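Local coordinates for conserved hypothetical protein (Agrobacterium tumefaciens, PDB 2FEX) that is of unknown function but belongs to the DJ-1/PfpI superfamily, whose members share a glutaminase-like alpha/beta fold, at residues 6-15 / 34-45. Numbering follows the deposited sequence.
Sequences IALAQDFADW and HATPDGMPVTSM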
ATOM      1  N   ILE A   6      -1.818  11.463  -8.615  1.00 11.95           N
ATOM      2  CA  ILE A   6      -0.788  10.535  -8.143  1.00 10.93           C
ATOM      3  C   ILE A   6      -0.067  10.034  -9.394  1.00 11.27           C
ATOM      4  O   ILE A   6      -0.674   9.407 -10.289  1.00 11.61           O
ATOM      5  CB  ILE A   6      -1.392   9.354  -7.329  1.00 11.45           C
ATOM      6  CG1 ILE A   6      -2.020   9.996  -6.045  1.00 11.05           C
ATOM      7  CG2 ILE A   6      -0.247   8.342  -7.034  1.00 12.88           C
ATOM      8  CD1 ILE A   6      -2.569   8.949  -5.100  1.00 13.59           C
ATOM      9  N   ALA A   7       1.223  10.368  -9.480  1.00 11.91           N
ATOM     10  CA  ALA A   7       1.991  10.095 -10.697  1.00 11.32           C
ATOM     11  C   ALA A   7       2.669   8.729 -10.557  1.00 12.16           C
ATOM     12  O   ALA A   7       3.774   8.619  -9.988  1.00 11.98           O
ATOM     13  CB  ALA A   7       3.082  11.221 -10.921  1.00 13.15           C
ATOM     14  N   LEU A   8       1.995   7.708 -11.081  1.00 10.47           N
ATOM     15  CA  LEU A   8       2.535   6.336 -11.105  1.00 10.07           C
ATOM     16  C   LEU A   8       3.568   6.172 -12.200  1.00 11.23           C
ATOM     17  O   LEU A   8       3.752   7.047 -13.088  1.00 13.24           O
ATOM     18  CB  LEU A   8       1.365   5.342 -11.395  1.00 10.73           C
ATOM     19  CG  LEU A   8       0.199   5.379 -10.371  1.00 10.07           C
ATOM     20  CD1 LEU A   8      -0.940   4.396 -10.816  1.00 11.16           C
ATOM     21  CD2 LEU A   8       0.675   5.110  -8.860  1.00 11.75           C
ATOM     22  N   ALA A   9       4.231   5.025 -12.152  1.00 10.93           N
ATOM     23  CA  ALA A   9       5.208   4.662 -13.187  1.00 12.29           C
ATOM     24  C   ALA A   9       5.389   3.193 -13.077  1.00 12.08           C
ATOM     25  O   ALA A   9       4.989   2.547 -12.061  1.00 12.14           O
ATOM     26  CB  ALA A   9       6.520   5.400 -12.919  1.00 13.12           C
ATOM     27  N   GLN A  10       6.036   2.635 -14.089  1.00 12.36           N
ATOM     28  CA  GLN A  10       6.412   1.221 -14.042  0.50 12.42           C
ATOM     29  C   GLN A  10       7.210   0.966 -12.762  1.00 13.46           C
ATOM     30  O   GLN A  10       8.091   1.776 -12.401  1.00 13.56           O
ATOM     31  CB  GLN A  10       7.251   0.882 -15.274  0.50 13.39           C
ATOM     32  CG  GLN A  10       6.419   0.880 -16.556  0.50 12.92           C
ATOM     33  CD  GLN A  10       5.458  -0.318 -16.691  0.50 15.00           C
ATOM     34  OE1 GLN A  10       5.313  -1.157 -15.781  0.50 13.22           O
ATOM     35  NE2 GLN A  10       4.846  -0.426 -17.880  0.50 16.70           N
ATOM     36  N   ASP A  11       6.891  -0.141 -12.088  1.00 12.66           N
ATOM     37  CA  ASP A  11       7.612  -0.578 -10.879  1.00 13.26           C
ATOM     38  C   ASP A  11       7.430   0.426  -9.746  1.00 11.94           C
ATOM     39  O   ASP A  11       8.274   0.546  -8.871  1.00 13.05           O
ATOM     40  CB  ASP A  11       9.118  -0.776 -11.186  1.00 13.53           C
ATOM     41  CG  ASP A  11       9.356  -1.897 -12.156  1.00 20.93           C
ATOM     42  OD1 ASP A  11       8.763  -2.974 -11.969  1.00 26.32           O
ATOM     43  OD2 ASP A  11      10.121  -1.658 -13.078  1.00 22.64           O
ATOM     44  N   PHE A  12       6.256   1.087  -9.680  1.00 12.28           N
ATOM     45  CA  PHE A  12       6.013   1.978  -8.515  1.00 11.25           C
ATOM     46  C   PHE A  12       5.893   1.161  -7.224  1.00 11.49           C
ATOM     47  O   PHE A  12       5.476  -0.030  -7.245  1.00 11.88           O
ATOM     48  CB  PHE A  12       4.779   2.900  -8.694  1.00 11.67           C
ATOM     49  CG  PHE A  12       3.429   2.205  -8.590  1.00  9.92           C
ATOM     50  CD1 PHE A  12       2.746   2.178  -7.328  1.00 11.71           C
ATOM     51  CD2 PHE A  12       2.800   1.684  -9.750  1.00 12.57           C
ATOM     52  CE1 PHE A  12       1.404   1.587  -7.224  1.00 10.60           C
ATOM     53  CE2 PHE A  12       1.490   1.107  -9.666  1.00 14.72           C
ATOM     54  CZ  PHE A  12       0.833   1.055  -8.387  1.00 12.87           C
ATOM     55  N   ALA A  13       6.295   1.809  -6.116  1.00 12.33           N
ATOM     56  CA  ALA A  13       6.297   1.141  -4.804  1.00 12.07           C
ATOM     57  C   ALA A  13       4.847   1.107  -4.275  1.00 11.09           C
ATOM     58  O   ALA A  13       4.280   2.125  -3.877  1.00 10.24           O
ATOM     59  CB  ALA A  13       7.227   1.921  -3.825  1.00 14.78           C
ATOM     60  N   ASP A  14       4.250  -0.089  -4.262  1.00 10.46           N
ATOM     61  CA  ASP A  14       2.801  -0.212  -3.927  1.00 10.70           C
ATOM     62  C   ASP A  14       2.465   0.432  -2.600  1.00 11.36           C
ATOM     63  O   ASP A  14       1.373   0.986  -2.443  1.00 11.39           O
ATOM     64  CB  ASP A  14       2.362  -1.677  -3.807  1.00 11.46           C
ATOM     65  CG  ASP A  14       2.682  -2.498  -5.057  1.00 11.75           C
ATOM     66  OD1 ASP A  14       1.742  -3.210  -5.540  1.00 12.97           O
ATOM     67  OD2 ASP A  14       3.838  -2.478  -5.521  1.00 12.13           O
ATOM     68  N   TRP A  15       3.379   0.320  -1.611  1.00 10.34           N
ATOM     69  CA  TRP A  15       3.016   0.746  -0.237  1.00 11.55           C
ATOM     70  C   TRP A  15       3.117   2.282  -0.057  1.00 12.27           C
ATOM     71  O   TRP A  15       2.756   2.798   1.006  1.00 13.91           O
ATOM     72  CB  TRP A  15       3.935   0.074   0.787  1.00 11.22           C
ATOM     73  CG  TRP A  15       5.346   0.545   0.753  1.00 12.07           C
ATOM     74  CD1 TRP A  15       5.894   1.546   1.529  1.00 15.14           C
ATOM     75  CD2 TRP A  15       6.404   0.005  -0.030  1.00 12.28           C
ATOM     76  NE1 TRP A  15       7.250   1.691   1.223  1.00 12.81           N
ATOM     77  CE2 TRP A  15       7.586   0.768   0.269  1.00 13.15           C
ATOM     78  CE3 TRP A  15       6.484  -1.001  -0.996  1.00 12.50           C
ATOM     79  CZ2 TRP A  15       8.809   0.524  -0.369  1.00 15.63           C
ATOM     80  CZ3 TRP A  15       7.719  -1.241  -1.639  1.00 15.79           C
ATOM     81  CH2 TRP A  15       8.872  -0.497  -1.287  1.00 15.35           C
ATOM     82  N   HIS A  34      -5.117   9.153 -11.141  1.00 12.79           N
ATOM     83  CA  HIS A  34      -3.877   8.421 -11.310  1.00 11.78           C
ATOM     84  C   HIS A  34      -3.385   8.661 -12.742  1.00 12.79           C
ATOM     85  O   HIS A  34      -4.174   8.587 -13.697  1.00 12.90           O
ATOM     86  CB  HIS A  34      -4.074   6.900 -11.085  1.00 13.89           C
ATOM     87  CG  HIS A  34      -4.131   6.553  -9.630  1.00 12.23           C
ATOM     88  ND1 HIS A  34      -5.332   6.329  -8.992  1.00 15.35           N
ATOM     89  CD2 HIS A  34      -3.157   6.398  -8.702  1.00 14.24           C
ATOM     90  CE1 HIS A  34      -5.093   6.074  -7.714  1.00 16.71           C
ATOM     91  NE2 HIS A  34      -3.784   6.107  -7.504  1.00 15.45           N
ATOM     92  N   ALA A  35      -2.100   8.908 -12.855  1.00 11.92           N
ATOM     93  CA  ALA A  35      -1.459   9.164 -14.164  1.00 11.14           C
ATOM     94  C   ALA A  35      -0.198   8.333 -14.353  1.00 12.33           C
ATOM     95  O   ALA A  35       0.456   7.965 -13.382  1.00 12.32           O
ATOM     96  CB  ALA A  35      -1.131  10.700 -14.277  1.00 13.16           C
ATOM     97  N   THR A  36       0.141   8.011 -15.609  1.00 12.11           N
ATOM     98  CA  THR A  36       1.429   7.382 -15.932  1.00 11.99           C
ATOM     99  C   THR A  36       2.054   8.290 -17.019  1.00 12.74           C
ATOM    100  O   THR A  36       1.364   9.104 -17.668  1.00 13.85           O
ATOM    101  CB  THR A  36       1.241   5.944 -16.485  1.00 11.11           C
ATOM    102  OG1 THR A  36       0.410   6.031 -17.704  1.00 11.99           O
ATOM    103  CG2 THR A  36       0.567   5.013 -15.433  1.00 11.26           C
ATOM    104  N   PRO A  37       3.366   8.138 -17.259  1.00 12.53           N
ATOM    105  CA  PRO A  37       4.049   9.035 -18.217  1.00 13.84           C
ATOM    106  C   PRO A  37       3.371   9.050 -19.573  1.00 15.18           C
ATOM    107  O   PRO A  37       3.213  10.125 -20.152  1.00 16.34           O
ATOM    108  CB  PRO A  37       5.475   8.443 -18.274  1.00 14.28           C
ATOM    109  CG  PRO A  37       5.685   7.956 -16.840  1.00 13.52           C
ATOM    110  CD  PRO A  37       4.320   7.265 -16.513  1.00 13.73           C
ATOM    111  N   ASP A  38       2.956   7.894 -20.083  1.00 14.03           N
ATOM    112  CA  ASP A  38       2.340   7.846 -21.442  1.00 15.11           C
ATOM    113  C   ASP A  38       0.813   7.643 -21.415  1.00 14.22           C
ATOM    114  O   ASP A  38       0.171   7.588 -22.491  1.00 16.17           O
ATOM    115  CB  ASP A  38       3.014   6.786 -22.326  1.00 15.82           C
ATOM    116  CG  ASP A  38       2.798   5.342 -21.856  1.00 16.52           C
ATOM    117  OD1 ASP A  38       2.091   5.127 -20.833  1.00 16.72           O
ATOM    118  OD2 ASP A  38       3.413   4.439 -22.501  1.00 17.62           O
ATOM    119  N   GLY A  39       0.227   7.600 -20.208  1.00 13.05           N
ATOM    120  CA  GLY A  39      -1.210   7.423 -20.077  1.00 14.30           C
ATOM    121  C   GLY A  39      -1.669   5.977 -20.206  1.00 14.28           C
ATOM    122  O   GLY A  39      -2.872   5.699 -20.115  1.00 15.28           O
HETATM  123  N   MSE A  40      -0.733   5.064 -20.435  1.00 13.91           N
HETATM  124  CA  MSE A  40      -1.107   3.653 -20.554  1.00 14.78           C
HETATM  125  C   MSE A  40      -0.736   2.876 -19.282  1.00 13.69           C
HETATM  126  O   MSE A  40      -0.077   3.446 -18.367  1.00 12.21           O
HETATM  127  CB  MSE A  40      -0.509   3.055 -21.861  1.00 15.52           C
HETATM  128  CG  MSE A  40      -1.252   3.640 -23.107  1.00 16.10           C
HETATM  129 SE   MSE A  40      -0.611   3.025 -24.766  1.00 24.90          SE
HETATM  130  CE  MSE A  40       0.859   4.400 -25.030  1.00 24.50           C
ATOM    131  N   PRO A  41      -1.177   1.618 -19.187  1.00 12.63           N
ATOM    132  CA  PRO A  41      -1.016   0.866 -17.926  1.00 11.56           C
ATOM    133  C   PRO A  41       0.456   0.734 -17.512  1.00 11.58           C
ATOM    134  O   PRO A  41       1.394   0.762 -18.358  1.00 13.06           O
ATOM    135  CB  PRO A  41      -1.615  -0.534 -18.268  1.00 13.23           C
ATOM    136  CG  PRO A  41      -2.730  -0.136 -19.254  1.00 12.33           C
ATOM    137  CD  PRO A  41      -1.942   0.830 -20.169  1.00 13.38           C
ATOM    138  N   VAL A  42       0.617   0.545 -16.204  1.00 11.68           N
ATOM    139  CA  VAL A  42       1.919   0.172 -15.659  1.00 11.89           C
ATOM    140  C   VAL A  42       1.754  -0.942 -14.623  1.00 12.63           C
ATOM    141  O   VAL A  42       0.659  -1.162 -14.112  1.00 13.92           O
ATOM    142  CB  VAL A  42       2.590   1.381 -14.954  1.00 11.40           C
ATOM    143  CG1 VAL A  42       2.955   2.465 -16.036  1.00 12.37           C
ATOM    144  CG2 VAL A  42       1.740   1.949 -13.808  1.00 12.03           C
ATOM    145  N   THR A  43       2.865  -1.597 -14.293  1.00 12.17           N
ATOM    146  CA  THR A  43       2.806  -2.735 -13.317  1.00 13.48           C
ATOM    147  C   THR A  43       3.553  -2.302 -12.059  1.00 13.16           C
ATOM    148  O   THR A  43       4.691  -1.873 -12.133  1.00 12.88           O
ATOM    149  CB  THR A  43       3.472  -3.941 -13.895  1.00 15.26           C
ATOM    150  OG1 THR A  43       2.814  -4.309 -15.130  1.00 15.84           O
ATOM    151  CG2 THR A  43       3.413  -5.102 -12.933  1.00 14.02           C
ATOM    152  N   SER A  44       2.919  -2.403 -10.914  1.00 11.38           N
ATOM    153  CA  SER A  44       3.597  -1.997  -9.663  1.00 11.22           C
ATOM    154  C   SER A  44       4.689  -2.999  -9.290  1.00 11.50           C
ATOM    155  O   SER A  44       4.817  -4.126  -9.864  1.00 11.04           O
ATOM    156  CB  SER A  44       2.613  -1.999  -8.486  1.00 10.15           C
ATOM    157  OG  SER A  44       2.202  -3.342  -8.143  1.00 11.05           O
HETATM  158  N   MSE A  45       5.485  -2.632  -8.289  1.00 13.27           N
HETATM  159  CA  MSE A  45       6.482  -3.595  -7.786  1.00 13.74           C
HETATM  160  C   MSE A  45       5.822  -4.912  -7.376  1.00 12.89           C
HETATM  161  O   MSE A  45       6.432  -5.976  -7.518  1.00 14.51           O
HETATM  162  CB  MSE A  45       7.246  -3.008  -6.578  1.00 13.09           C
HETATM  163  CG  MSE A  45       8.368  -2.109  -7.048  1.00 12.44           C
HETATM  164 SE   MSE A  45       9.143  -1.122  -5.523  1.00 20.08          SE
HETATM  165  CE  MSE A  45      10.059  -2.671  -4.612  1.00 18.54           C
TER
HETATM  166  O   HOH W   1       6.729  -4.454 -12.120  1.00 23.53           O
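Ser44 lies between Phe12 and Asp14: its CB sits over one face of the Phe12 ring, 3.7 Å from the centroid, while its OG gives a 2.6 Å hydrogen bond to Asp14 OD1 on the syn side, tilted from the carboxylate plane. With CG of Phe12 between its own N and carbonyl carbon (chi1 73°), the ring turns back toward Val42 and Ser44, and Leu8 CD2 covers its opposite face. Beside it, Met45 N bonds almost straight to Phe12 O (2.8 Å), and SE of Met45, a selenomethionine, packs 3.7 Å from Ala13 CA, its CE meeting the Trp15 ring at the edge. Further along, Gln10, in the conformer given, bends at chi2 (-72°) across Val42, and its OE1 takes the Thr43 N-H from above the amide plane at 2.9 Å; Thr43 O in turn accepts from Asp11 N. Residues 8-15 and 37-45, the latter including the short strand 42-43, follow the parallel strands 3-7 and 31-36 of a beta-alpha-beta unit, paired through Ala35 N to Ile6 O (3.0 Å) and Leu8 N to Ala35 O. There the His34 ring lies alongside Ile6, with His34 CD2 3.7 Å from Leu8 CD1. Farther out, Gly46 N binds Asp14 OD2, Leu48 N is bonded to Ser44 OG, and Arg25 and Ser26 of the second subunit bind Met45 O.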